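Local coordinates for protein 4-methyl-5(B-hydroxyethyl)-thiazole monophosphate biosynthesis enzyme (Vibrio cholerae O1 biovar El Tor, PDB 3OT1) that is of unknown function but belongs to the DJ-1/PfpI family and may take part in making the thiazole monophosphate precursor of thiamine, at residues Arg11-Val16 / Gln38-Ala43; Pro15-Ser20 / Gln85-Ser90; Val29-Arg34 / Glu168-Met173; Gln62-Cys67 / Ser90-Ala95; Asp73-Pro78 / Ala95-Phe100. All blocks are in the same frame, centred on the assembly; numbering follows the deposited sequence.

Contact 1. Residues Arg11-Val16 / Gln38-Ala43; sequences RILVPV and QVTMAA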
# COMPACT_ATOMS: atom_id res chain seq x y z
N ARG A 11 15.12 2.87 -14.04
CA ARG A 11 13.89 2.44 -14.70
C ARG A 11 13.47 1.08 -14.15
O ARG A 11 14.27 0.14 -14.12
CB ARG A 11 14.15 2.32 -16.20
CG ARG A 11 14.70 3.60 -16.86
CD ARG A 11 15.51 3.27 -18.10
NE ARG A 11 16.66 2.41 -17.80
CZ ARG A 11 17.40 1.80 -18.73
NH1 ARG A 11 17.10 1.97 -20.01
NH2 ARG A 11 18.42 1.02 -18.38
N ILE A 12 12.22 0.98 -13.67
CA ILE A 12 11.74 -0.25 -13.04
C ILE A 12 10.50 -0.76 -13.78
O ILE A 12 9.57 0.00 -14.06
CB ILE A 12 11.31 0.01 -11.57
CG1 ILE A 12 12.32 0.89 -10.81
CG2 ILE A 12 11.06 -1.33 -10.87
CD1 ILE A 12 13.68 0.23 -10.63
N LEU A 13 10.49 -2.06 -14.05
CA LEU A 13 9.34 -2.72 -14.64
C LEU A 13 8.57 -3.46 -13.55
O LEU A 13 9.17 -4.26 -12.83
CB LEU A 13 9.77 -3.70 -15.72
CG LEU A 13 8.65 -4.49 -16.40
CD1 LEU A 13 7.63 -3.58 -17.05
CD2 LEU A 13 9.26 -5.44 -17.45
N VAL A 14 7.27 -3.17 -13.41
CA VAL A 14 6.40 -3.80 -12.43
C VAL A 14 5.24 -4.48 -13.18
O VAL A 14 4.24 -3.84 -13.54
CB VAL A 14 5.84 -2.79 -11.41
CG1 VAL A 14 4.97 -3.50 -10.37
CG2 VAL A 14 6.97 -2.06 -10.72
N PRO A 15 5.36 -5.79 -13.43
CA PRO A 15 4.25 -6.51 -14.03
C PRO A 15 3.08 -6.62 -13.06
O PRO A 15 3.27 -6.72 -11.85
CB PRO A 15 4.84 -7.89 -14.28
CG PRO A 15 6.31 -7.64 -14.34
CD PRO A 15 6.54 -6.64 -13.28
N VAL A 16 1.87 -6.59 -13.62
CA VAL A 16 0.65 -6.80 -12.86
C VAL A 16 -0.25 -7.75 -13.62
O VAL A 16 -0.22 -7.82 -14.85
CB VAL A 16 -0.08 -5.45 -12.62
CG1 VAL A 16 0.76 -4.57 -11.72
CG2 VAL A 16 -0.45 -4.73 -13.91
N GLN A 38 11.71 5.93 -12.68
CA GLN A 38 10.67 5.84 -13.70
C GLN A 38 10.12 4.43 -13.68
O GLN A 38 10.82 3.48 -14.02
CB GLN A 38 11.25 6.16 -15.08
CG GLN A 38 11.69 7.63 -15.25
CD GLN A 38 10.52 8.61 -15.27
OE1 GLN A 38 10.45 9.55 -14.46
NE2 GLN A 38 9.58 8.40 -16.19
N VAL A 39 8.86 4.31 -13.29
CA VAL A 39 8.24 3.01 -13.04
C VAL A 39 7.17 2.74 -14.07
O VAL A 39 6.25 3.54 -14.26
CB VAL A 39 7.63 2.95 -11.63
CG1 VAL A 39 7.03 1.57 -11.37
CG2 VAL A 39 8.67 3.34 -10.55
N THR A 40 7.28 1.60 -14.74
CA THR A 40 6.32 1.15 -15.73
C THR A 40 5.55 -0.04 -15.18
O THR A 40 6.14 -1.09 -14.90
CB THR A 40 7.05 0.70 -16.99
OG1 THR A 40 7.78 1.81 -17.50
CG2 THR A 40 6.09 0.18 -18.04
N MSE A 41 4.23 0.09 -15.13
CA MSE A 41 3.36 -1.01 -14.76
C MSE A 41 2.94 -1.61 -16.10
O MSE A 41 2.53 -0.89 -17.01
CB MSE A 41 2.13 -0.50 -14.01
CG MSE A 41 2.47 0.22 -12.72
SE MSE A 41 0.90 0.90 -11.80
CE MSE A 41 0.12 -0.80 -11.46
N ALA A 42 3.08 -2.93 -16.23
CA ALA A 42 2.80 -3.63 -17.47
C ALA A 42 1.92 -4.83 -17.19
O ALA A 42 2.21 -5.60 -16.30
CB ALA A 42 4.11 -4.06 -18.14
N ALA A 43 0.84 -4.96 -17.94
CA ALA A 43 -0.16 -5.99 -17.67
C ALA A 43 0.12 -7.30 -18.38
O ALA A 43 0.34 -7.32 -19.58
CB ALA A 43 -1.54 -5.50 -18.09

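Contact 2. Residues Pro15-Ser20 / Gln85-Ser90; sequences PVAHGS and QAFADS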
# COMPACT_ATOMS: atom_id res chain seq x y z
N PRO A 15 5.36 -5.79 -13.43
CA PRO A 15 4.25 -6.51 -14.03
C PRO A 15 3.08 -6.62 -13.06
O PRO A 15 3.27 -6.72 -11.85
CB PRO A 15 4.84 -7.89 -14.28
CG PRO A 15 6.31 -7.64 -14.34
CD PRO A 15 6.54 -6.64 -13.28
N VAL A 16 1.87 -6.59 -13.62
CA VAL A 16 0.65 -6.80 -12.86
C VAL A 16 -0.25 -7.75 -13.62
O VAL A 16 -0.22 -7.82 -14.85
CB VAL A 16 -0.08 -5.45 -12.62
CG1 VAL A 16 0.76 -4.57 -11.72
CG2 VAL A 16 -0.45 -4.73 -13.91
N ALA A 17 -1.06 -8.49 -12.87
CA ALA A 17 -1.99 -9.45 -13.46
C ALA A 17 -3.29 -9.43 -12.68
O ALA A 17 -3.37 -8.93 -11.57
CB ALA A 17 -1.40 -10.89 -13.40
N HIS A 18 -4.32 -10.01 -13.28
CA HIS A 18 -5.54 -10.31 -12.55
C HIS A 18 -5.16 -11.10 -11.32
O HIS A 18 -4.50 -12.13 -11.41
CB HIS A 18 -6.46 -11.10 -13.46
CG HIS A 18 -7.80 -11.41 -12.88
ND1 HIS A 18 -8.60 -12.40 -13.39
CD2 HIS A 18 -8.46 -10.88 -11.82
CE1 HIS A 18 -9.72 -12.45 -12.68
NE2 HIS A 18 -9.65 -11.55 -11.72
N GLY A 19 -5.54 -10.61 -10.15
CA GLY A 19 -5.22 -11.27 -8.92
C GLY A 19 -3.96 -10.82 -8.24
O GLY A 19 -3.64 -11.34 -7.16
N SER A 20 -3.21 -9.90 -8.83
CA SER A 20 -2.08 -9.33 -8.13
C SER A 20 -2.52 -8.62 -6.86
O SER A 20 -3.61 -8.05 -6.79
CB SER A 20 -1.31 -8.34 -9.01
OG SER A 20 -0.65 -8.98 -10.09
N GLN A 85 0.15 -16.88 -9.75
CA GLN A 85 -0.17 -18.00 -10.66
C GLN A 85 -0.22 -17.50 -12.10
O GLN A 85 0.23 -18.16 -13.02
CB GLN A 85 -1.50 -18.67 -10.28
CG GLN A 85 -1.51 -19.41 -8.95
CD GLN A 85 -0.75 -20.72 -8.95
OE1 GLN A 85 0.09 -20.95 -9.82
NE2 GLN A 85 -1.02 -21.57 -7.97
N ALA A 86 -0.80 -16.32 -12.31
CA ALA A 86 -0.84 -15.73 -13.64
C ALA A 86 0.57 -15.47 -14.17
O ALA A 86 0.85 -15.70 -15.35
CB ALA A 86 -1.65 -14.43 -13.65
N PHE A 87 1.47 -15.02 -13.31
CA PHE A 87 2.87 -14.85 -13.68
C PHE A 87 3.49 -16.18 -14.09
O PHE A 87 4.22 -16.27 -15.09
CB PHE A 87 3.67 -14.24 -12.53
CG PHE A 87 3.41 -12.76 -12.22
CD1 PHE A 87 2.64 -11.93 -13.01
CD2 PHE A 87 3.99 -12.21 -11.09
CE1 PHE A 87 2.46 -10.60 -12.67
CE2 PHE A 87 3.82 -10.89 -10.76
CZ PHE A 87 3.05 -10.08 -11.55
N ALA A 88 3.24 -17.21 -13.29
CA ALA A 88 3.80 -18.55 -13.56
C ALA A 88 3.33 -19.13 -14.88
O ALA A 88 4.06 -19.91 -15.52
CB ALA A 88 3.50 -19.51 -12.40
N ASP A 89 2.11 -18.74 -15.28
CA ASP A 89 1.47 -19.21 -16.50
C ASP A 89 1.77 -18.33 -17.71
O ASP A 89 1.28 -18.61 -18.81
CB ASP A 89 -0.06 -19.26 -16.29
CG ASP A 89 -0.51 -20.31 -15.26
OD1 ASP A 89 0.22 -21.28 -14.96
OD2 ASP A 89 -1.64 -20.17 -14.75
N SER A 90 2.57 -17.29 -17.55
CA SER A 90 2.86 -16.35 -18.60
C SER A 90 4.23 -16.60 -19.19
O SER A 90 5.24 -16.40 -18.54
CB SER A 90 2.83 -14.92 -18.05
OG SER A 90 3.35 -13.99 -18.98

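Contact 3. Residues Val29-Arg34 / Glu168-Met173; sequences VDTLVR and EFALAM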
# COMPACT_ATOMS: atom_id res chain seq x y z
N VAL A 29 5.23 0.66 -6.45
CA VAL A 29 5.27 1.71 -7.46
C VAL A 29 5.47 3.09 -6.80
O VAL A 29 6.33 3.86 -7.19
CB VAL A 29 4.00 1.70 -8.33
CG1 VAL A 29 3.96 2.92 -9.21
CG2 VAL A 29 3.92 0.40 -9.16
N ASP A 30 4.64 3.38 -5.82
CA ASP A 30 4.65 4.70 -5.16
C ASP A 30 6.02 4.95 -4.53
O ASP A 30 6.63 6.00 -4.74
CB ASP A 30 3.50 4.71 -4.13
CG ASP A 30 3.30 6.00 -3.40
OD1 ASP A 30 4.25 6.74 -3.10
OD2 ASP A 30 2.10 6.24 -3.10
N THR A 31 6.53 4.00 -3.77
CA THR A 31 7.80 4.19 -3.09
C THR A 31 8.93 4.42 -4.08
O THR A 31 9.78 5.30 -3.88
CB THR A 31 8.10 3.00 -2.15
OG1 THR A 31 7.02 2.88 -1.21
CG2 THR A 31 9.38 3.20 -1.36
N LEU A 32 8.95 3.67 -5.17
CA LEU A 32 9.99 3.88 -6.16
C LEU A 32 9.85 5.21 -6.88
O LEU A 32 10.87 5.84 -7.17
CB LEU A 32 10.00 2.71 -7.15
CG LEU A 32 10.41 1.36 -6.59
CD1 LEU A 32 10.09 0.22 -7.56
CD2 LEU A 32 11.88 1.38 -6.23
N VAL A 33 8.62 5.66 -7.14
CA VAL A 33 8.42 6.97 -7.73
C VAL A 33 8.92 8.08 -6.78
O VAL A 33 9.50 9.08 -7.22
CB VAL A 33 6.95 7.15 -8.16
CG1 VAL A 33 6.67 8.59 -8.52
CG2 VAL A 33 6.63 6.22 -9.33
N ARG A 34 8.71 7.91 -5.49
CA ARG A 34 9.21 8.84 -4.50
C ARG A 34 10.73 8.99 -4.54
O ARG A 34 11.28 10.02 -4.16
CB ARG A 34 8.78 8.45 -3.08
CG ARG A 34 7.29 8.69 -2.81
CD ARG A 34 6.88 8.03 -1.51
NE ARG A 34 5.50 8.34 -1.13
CZ ARG A 34 5.12 9.09 -0.10
NH1 ARG A 34 5.99 9.63 0.73
NH2 ARG A 34 3.81 9.25 0.08
N GLU A 168 9.23 -2.04 3.49
CA GLU A 168 10.61 -2.42 3.77
C GLU A 168 11.29 -2.95 2.52
O GLU A 168 12.44 -2.61 2.24
CB GLU A 168 10.63 -3.52 4.85
CG GLU A 168 10.21 -3.03 6.21
CD GLU A 168 9.69 -4.17 7.06
OE1 GLU A 168 10.51 -4.94 7.57
OE2 GLU A 168 8.46 -4.32 7.20
N PHE A 169 10.59 -3.75 1.74
CA PHE A 169 11.09 -4.33 0.49
C PHE A 169 11.39 -3.25 -0.54
O PHE A 169 12.46 -3.25 -1.17
CB PHE A 169 10.01 -5.31 0.02
CG PHE A 169 10.13 -5.82 -1.40
CD1 PHE A 169 11.06 -6.77 -1.76
CD2 PHE A 169 9.20 -5.44 -2.35
CE1 PHE A 169 11.06 -7.31 -3.01
CE2 PHE A 169 9.21 -5.97 -3.61
CZ PHE A 169 10.15 -6.90 -3.95
N ALA A 170 10.43 -2.35 -0.79
CA ALA A 170 10.62 -1.29 -1.77
C ALA A 170 11.78 -0.36 -1.37
O ALA A 170 12.57 0.04 -2.23
CB ALA A 170 9.33 -0.53 -1.98
N LEU A 171 11.89 -0.04 -0.09
CA LEU A 171 12.99 0.78 0.39
C LEU A 171 14.33 0.07 0.23
O LEU A 171 15.33 0.71 -0.12
CB LEU A 171 12.75 1.21 1.82
CG LEU A 171 11.59 2.22 1.97
CD1 LEU A 171 11.12 2.28 3.43
CD2 LEU A 171 11.92 3.60 1.41
N ALA A 172 14.37 -1.24 0.46
CA ALA A 172 15.59 -2.02 0.23
C ALA A 172 15.97 -2.00 -1.24
O ALA A 172 17.16 -1.92 -1.58
CB ALA A 172 15.39 -3.46 0.70
N MSE A 173 14.98 -2.07 -2.13
CA MSE A 173 15.26 -1.94 -3.56
C MSE A 173 15.95 -0.62 -3.87
O MSE A 173 16.93 -0.58 -4.61
CB MSE A 173 13.98 -2.00 -4.39
CG MSE A 173 13.31 -3.34 -4.56
SE MSE A 173 11.82 -3.27 -5.77
CE MSE A 173 12.81 -2.85 -6.98

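Contact 4. Residues Gln62-Cys67 / Ser90-Ala95; sequences QTLEAC and STALLA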
# COMPACT_ATOMS: atom_id res chain seq x y z
N GLN A 62 1.23 -0.38 -20.44
CA GLN A 62 1.53 -1.18 -21.60
C GLN A 62 1.39 -2.65 -21.24
O GLN A 62 1.22 -3.04 -20.07
CB GLN A 62 2.94 -0.89 -22.12
CG GLN A 62 4.06 -1.26 -21.19
CD GLN A 62 5.36 -0.52 -21.54
OE1 GLN A 62 5.38 0.71 -21.67
NE2 GLN A 62 6.44 -1.28 -21.71
N THR A 63 1.45 -3.45 -22.27
CA THR A 63 1.30 -4.87 -22.14
C THR A 63 2.65 -5.52 -21.86
O THR A 63 3.71 -5.03 -22.28
CB THR A 63 0.68 -5.45 -23.42
OG1 THR A 63 0.31 -6.82 -23.20
CG2 THR A 63 1.64 -5.34 -24.58
N LEU A 64 2.64 -6.62 -21.13
CA LEU A 64 3.88 -7.31 -20.83
C LEU A 64 4.64 -7.77 -22.09
O LEU A 64 5.87 -7.76 -22.09
CB LEU A 64 3.64 -8.47 -19.87
CG LEU A 64 4.87 -8.93 -19.10
CD1 LEU A 64 5.42 -7.84 -18.17
CD2 LEU A 64 4.56 -10.21 -18.35
N GLU A 65 3.93 -8.13 -23.15
CA GLU A 65 4.57 -8.53 -24.42
C GLU A 65 5.37 -7.40 -25.10
O GLU A 65 6.26 -7.67 -25.91
CB GLU A 65 3.53 -9.10 -25.40
CG GLU A 65 3.30 -10.61 -25.32
CD GLU A 65 2.39 -11.14 -26.45
OE1 GLU A 65 2.25 -10.45 -27.48
OE2 GLU A 65 1.83 -12.24 -26.30
N ALA A 66 5.04 -6.15 -24.81
CA ALA A 66 5.80 -4.99 -25.33
C ALA A 66 7.05 -4.63 -24.52
O ALA A 66 7.72 -3.61 -24.82
CB ALA A 66 4.89 -3.78 -25.42
N CYS A 67 7.38 -5.42 -23.50
CA CYS A 67 8.48 -5.08 -22.63
C CYS A 67 9.73 -5.81 -23.01
O CYS A 67 9.69 -6.99 -23.30
CB CYS A 67 8.13 -5.45 -21.20
SG CYS A 67 6.75 -4.49 -20.56
N SER A 90 2.57 -17.29 -17.55
CA SER A 90 2.86 -16.35 -18.60
C SER A 90 4.23 -16.60 -19.19
O SER A 90 5.24 -16.40 -18.54
CB SER A 90 2.83 -14.92 -18.05
OG SER A 90 3.35 -13.99 -18.98
N THR A 91 4.24 -17.05 -20.44
CA THR A 91 5.47 -17.25 -21.19
C THR A 91 6.34 -15.99 -21.15
O THR A 91 7.55 -16.07 -20.91
CB THR A 91 5.14 -17.66 -22.65
OG1 THR A 91 4.29 -18.82 -22.62
CG2 THR A 91 6.42 -17.93 -23.43
N ALA A 92 5.72 -14.85 -21.41
CA ALA A 92 6.46 -13.60 -21.47
C ALA A 92 7.05 -13.24 -20.11
O ALA A 92 8.16 -12.73 -20.05
CB ALA A 92 5.57 -12.48 -21.96
N LEU A 93 6.31 -13.46 -19.03
CA LEU A 93 6.81 -13.10 -17.71
C LEU A 93 8.04 -13.95 -17.38
O LEU A 93 9.05 -13.46 -16.89
CB LEU A 93 5.71 -13.26 -16.65
CG LEU A 93 5.91 -12.77 -15.21
CD1 LEU A 93 6.84 -13.69 -14.45
CD2 LEU A 93 6.42 -11.32 -15.15
N LEU A 94 7.91 -15.26 -17.59
CA LEU A 94 9.02 -16.15 -17.30
C LEU A 94 10.26 -15.80 -18.13
O LEU A 94 11.38 -15.83 -17.61
CB LEU A 94 8.61 -17.61 -17.52
CG LEU A 94 7.48 -18.11 -16.61
CD1 LEU A 94 7.12 -19.56 -16.99
CD2 LEU A 94 7.82 -18.03 -15.13
N ALA A 95 10.06 -15.46 -19.39
CA ALA A 95 11.16 -15.01 -20.24
C ALA A 95 11.80 -13.73 -19.73
O ALA A 95 13.01 -13.57 -19.85
CB ALA A 95 10.66 -14.85 -21.70

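Contact 5. Residues Asp73-Pro78 / Ala95-Phe100; sequences DALALP and ALIDAF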
# COMPACT_ATOMS: atom_id res chain seq x y z
N ASP A 73 16.26 -1.16 -15.56
CA ASP A 73 17.33 -1.50 -14.66
C ASP A 73 16.97 -2.59 -13.67
O ASP A 73 17.86 -3.21 -13.11
CB ASP A 73 17.77 -0.25 -13.92
CG ASP A 73 18.25 0.81 -14.89
OD1 ASP A 73 19.20 0.54 -15.65
OD2 ASP A 73 17.62 1.87 -14.96
N ALA A 74 15.67 -2.82 -13.43
CA ALA A 74 15.25 -3.81 -12.46
C ALA A 74 13.82 -4.21 -12.72
O ALA A 74 13.04 -3.48 -13.32
CB ALA A 74 15.42 -3.29 -11.03
N LEU A 75 13.51 -5.41 -12.23
CA LEU A 75 12.20 -6.04 -12.36
C LEU A 75 11.66 -6.26 -10.95
O LEU A 75 12.35 -6.85 -10.13
CB LEU A 75 12.35 -7.38 -13.09
CG LEU A 75 11.09 -8.20 -13.31
CD1 LEU A 75 10.08 -7.51 -14.22
CD2 LEU A 75 11.44 -9.58 -13.82
N ALA A 76 10.43 -5.80 -10.67
CA ALA A 76 9.81 -5.97 -9.37
C ALA A 76 8.46 -6.66 -9.53
O ALA A 76 7.57 -6.15 -10.24
CB ALA A 76 9.62 -4.65 -8.67
N LEU A 77 8.33 -7.83 -8.90
CA LEU A 77 7.17 -8.68 -9.06
C LEU A 77 6.32 -8.67 -7.80
O LEU A 77 6.73 -9.17 -6.75
CB LEU A 77 7.61 -10.11 -9.35
CG LEU A 77 8.52 -10.32 -10.57
CD1 LEU A 77 8.85 -11.81 -10.69
CD2 LEU A 77 7.86 -9.85 -11.84
N PRO A 78 5.10 -8.10 -7.88
CA PRO A 78 4.16 -8.21 -6.77
C PRO A 78 3.73 -9.65 -6.52
O PRO A 78 3.91 -10.51 -7.39
CB PRO A 78 2.97 -7.36 -7.24
CG PRO A 78 3.56 -6.43 -8.31
CD PRO A 78 4.58 -7.28 -8.99
N ALA A 95 10.06 -15.46 -19.39
CA ALA A 95 11.16 -15.01 -20.24
C ALA A 95 11.80 -13.73 -19.73
O ALA A 95 13.01 -13.57 -19.85
CB ALA A 95 10.66 -14.85 -21.70
N LEU A 96 11.01 -12.79 -19.20
CA LEU A 96 11.57 -11.56 -18.66
C LEU A 96 12.43 -11.85 -17.45
O LEU A 96 13.43 -11.20 -17.25
CB LEU A 96 10.48 -10.56 -18.30
CG LEU A 96 9.93 -9.81 -19.50
CD1 LEU A 96 8.63 -9.15 -19.13
CD2 LEU A 96 10.90 -8.76 -20.04
N ILE A 97 12.01 -12.79 -16.61
CA ILE A 97 12.86 -13.15 -15.47
C ILE A 97 14.24 -13.61 -15.98
O ILE A 97 15.27 -13.17 -15.47
CB ILE A 97 12.22 -14.23 -14.59
CG1 ILE A 97 10.95 -13.69 -13.90
CG2 ILE A 97 13.24 -14.76 -13.57
CD1 ILE A 97 10.11 -14.79 -13.29
N ASP A 98 14.24 -14.47 -16.99
CA ASP A 98 15.49 -14.94 -17.58
C ASP A 98 16.30 -13.77 -18.15
O ASP A 98 17.50 -13.67 -17.95
CB ASP A 98 15.21 -15.92 -18.72
CG ASP A 98 14.49 -17.20 -18.30
OD1 ASP A 98 14.49 -17.54 -17.12
OD2 ASP A 98 13.91 -17.85 -19.20
N ALA A 99 15.62 -12.88 -18.87
CA ALA A 99 16.31 -11.77 -19.54
C ALA A 99 16.96 -10.83 -18.53
O ALA A 99 18.12 -10.45 -18.70
CB ALA A 99 15.38 -11.02 -20.47
N PHE A 100 16.23 -10.41 -17.50
CA PHE A 100 16.77 -9.52 -16.49
C PHE A 100 17.94 -10.17 -15.76
O PHE A 100 18.98 -9.57 -15.57
CB PHE A 100 15.70 -9.10 -15.47
CG PHE A 100 14.88 -7.91 -15.89
CD1 PHE A 100 15.20 -6.62 -15.47
CD2 PHE A 100 13.77 -8.06 -16.67
CE1 PHE A 100 14.46 -5.53 -15.83
CE2 PHE A 100 12.97 -6.97 -17.02
CZ PHE A 100 13.33 -5.70 -16.60

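Contact 1. Residues Arg11-Val16 / Gln38-Ala43
The beta-alpha-beta crossover that opens this DJ-1-type alpha/beta domain is closed here, where strands 11-16 and 38-43 pair in parallel with R11 beside Q38 and V16 beside A43. I12 and V14 each use both N and O, to the residues either side of V39 and M41. I12 N gives to Q38 O and T40 N returns to I12 O at 2.9 Å; V14 N gives to T40 O (2.8 Å), A42 N to V14 O (3.1 Å) and V16 N to A42 O (2.9 Å). L13, with CG anti to its backbone N (chi1 179°), sends CD1 past T40 to A42 CB at 3.7 Å. On the opposite face V14 CG2 meets V39 CG1 at 3.7 Å, the two valines crossing at a slant. The selenomethionine M41, in one of its conformers, bends at its last torsion (64°) and brings CE to V16 CG1 at 3.8 Å. Helix 22-34 covers the face of I12, V14 and V39, with L32 resting on both I12 and V39; L93, L96 and F100 of helix 91-102 cover that of L13 and P15. Strand 74-77 takes the other edge of 11-16, and R11 pairs with D73.

Contact 2. Residues Pro15-Ser20 / Gln85-Ser90
A86 opens the approach of helix 81-88: its methyl meets that of A17, CB to CB at 3.6 Å, where the two CA atoms are 6.4 Å apart; with alanine on both sides the methyls can meet directly. F87 follows and does most of the filling. Its CG stands anti to its own carbonyl carbon (chi1 -72°), which carries the ring across to the end of strand 11-16. P15 O comes to the ring edge, near its plane, at 3.4 Å from F87 CZ; this oxygen is buried and has no hydrogen-bonding partner in the model. P15 CB also lies 3.9 Å from F87 CZ. The ring thus sits against the carboxy-terminal end of a parallel strand, the region where alpha/beta folds of this superfamily keep their active sites, and its other neighbours include T113 and V117 of helix 113-119. A17 and S20, the first and last residues of a type II beta turn, reach the ring obliquely, A17 CB at 3.9 Å from F87 CE1. The turn has S20 N bonded to A17 O and G19 at a positive phi of 94°. It is braced from inside, since A17 N also gives to S20 OG at 2.9 Å.

Contact 3. Residues Val29-Arg34 / Glu168-Met173
Side-by-side packing of two helices on one face of the central sheet brings T31 and L32 of helix 22-34 against A170, L171 and M173 of helix 166-178. The short helical segments run the same way, 33° apart, with axes 9.2 Å from each other at their closest. Small groups mark the near point: T31 CB lies 3.7 Å from A170 CB. The branches of T31 divide the work. CG2, anti to the backbone N, points on to L171 CD2 at 3.8 Å, the two side chains crossing at about a right angle, while OG1 is bonded back to I27 O of its own helix, a common way of satisfying a threonine hydroxyl inside a helix. This pair belongs to one outer layer of the three-layer alpha/beta/alpha sandwich of the DJ-1 superfamily, and L32 and M173 sit on the side of the pair that turns to the strands. There the selenomethionine M173, bent at its last torsion (chi3 63°), brings CE to L32 CD1 at 4.1 Å, again nearly at right angles; L32 also rests on V39, and M173 on A108 and L158. Away from helix 166-178, where the other subunit comes up, a salt bridge runs one turn along helix 22-34: R34 NE meets D30 OD1 at 2.8 Å, on the syn side of the carboxylate, with the oxygen close to the guanidinium plane. R34 NH2 makes a further salt bridge with an acidic side chain of the neighbouring subunit, whose chain also packs on V29 and V33.

Contact 4. Residues Gln62-Cys67 / Ser90-Ala95
Flat groups stand to one side where L64 meets L93: the amide of Q62 holds C67 SG near its plane, NE2 to SG at 3.4 Å, a bond that ties the two ends of its segment together. The contact proper is made by one branch of L64. With CG anti to its backbone N, the leucine turns CD2 onto the first turn of helix 91-102, 3.7 Å from L93 CB and 3.9 Å from L93 CD2. The same methyl lies 4.0 Å from S90 OG and 4.4 Å from A92 CB, and so covers the very start of the helix. That start is a classic N-cap: S90 holds OG anti to its own backbone N (chi1 169°), and the hydroxyl accepts L93 N at 3.0 Å. Across from it, residues 64-66 form a single 3-10 turn after the short, weakly bonded edge strand at about 62-63, so the contact joins the start of helix 91-102 to the edge of the sheet. Backbone bonds from Q62 and L64 to A43 hold that strand in place, and L64 continues inward to P15.

Contact 5. Residues Asp73-Pro78 / Ala95-Phe100
L96 O, inside helix 91-102, receives the backbone N-H of F100 (N to O 2.9 Å) and is approached from the strand by the methyl L75 CD2 at 4.3 Å. It also lies at the edge of the F100 ring, in its plane. The unit is a beta-alpha-beta crossover of the alpha/beta sandwich: strand 74-77 leads through helices 81-88 and 91-102 to strand 106-110, which pairs with it through L75. The helical segment runs back over the strand at 143° to it, their axes 9.3 Å apart. The main event is a CH-pi contact. L75 CB stands over the face of the F100 ring, 3.6 Å from its centroid and only 5° off the ring normal. L75 holds CG anti to its backbone N (chi1 179°), and from there its methyls end over the CD2-CE2 side of the ring, CD2 4.0 Å from F100 CD2, the two side chains crossing at about a right angle. The peptide before L75 is drawn in as well, with A74 C at 3.4 Å from F100 CE1, oblique to the ring. D73, just before the strand, has its C near the edge of the same ring. V107 and F72 add to the lining around this phenylalanine. One helical turn before F100, I97 reaches both leucines of the strand, crossing L75 at about a right angle and L77 at a slant: its CG1 meets L75 CD2 at 4.1 Å, and its CD1 meets L77 CD1 at 4.2 Å.

Overall arrangement
One central sheet ties the five contacts together. Contact 1 pairs two of its strands; contacts 2, 4 and 5 lie over the face carrying P15 and L75, contact 3 on the other. Contacts 4 and 5 share helix 91-102, their centres 10 Å apart, whereas contacts 2 and 3, with centres 20 Å apart, sit on opposite sides of the chain's centre. P15 belongs to both contact 1 and contact 2, and S90 to contacts 2 and 4. Along the chain, contact 1 closes before 4 and 5 open, while 4 and 5 are nested within the long loop that contact 3 closes. Sequence-distant helices thus sandwich a single sheet, as in other members of the DJ-1 superfamily.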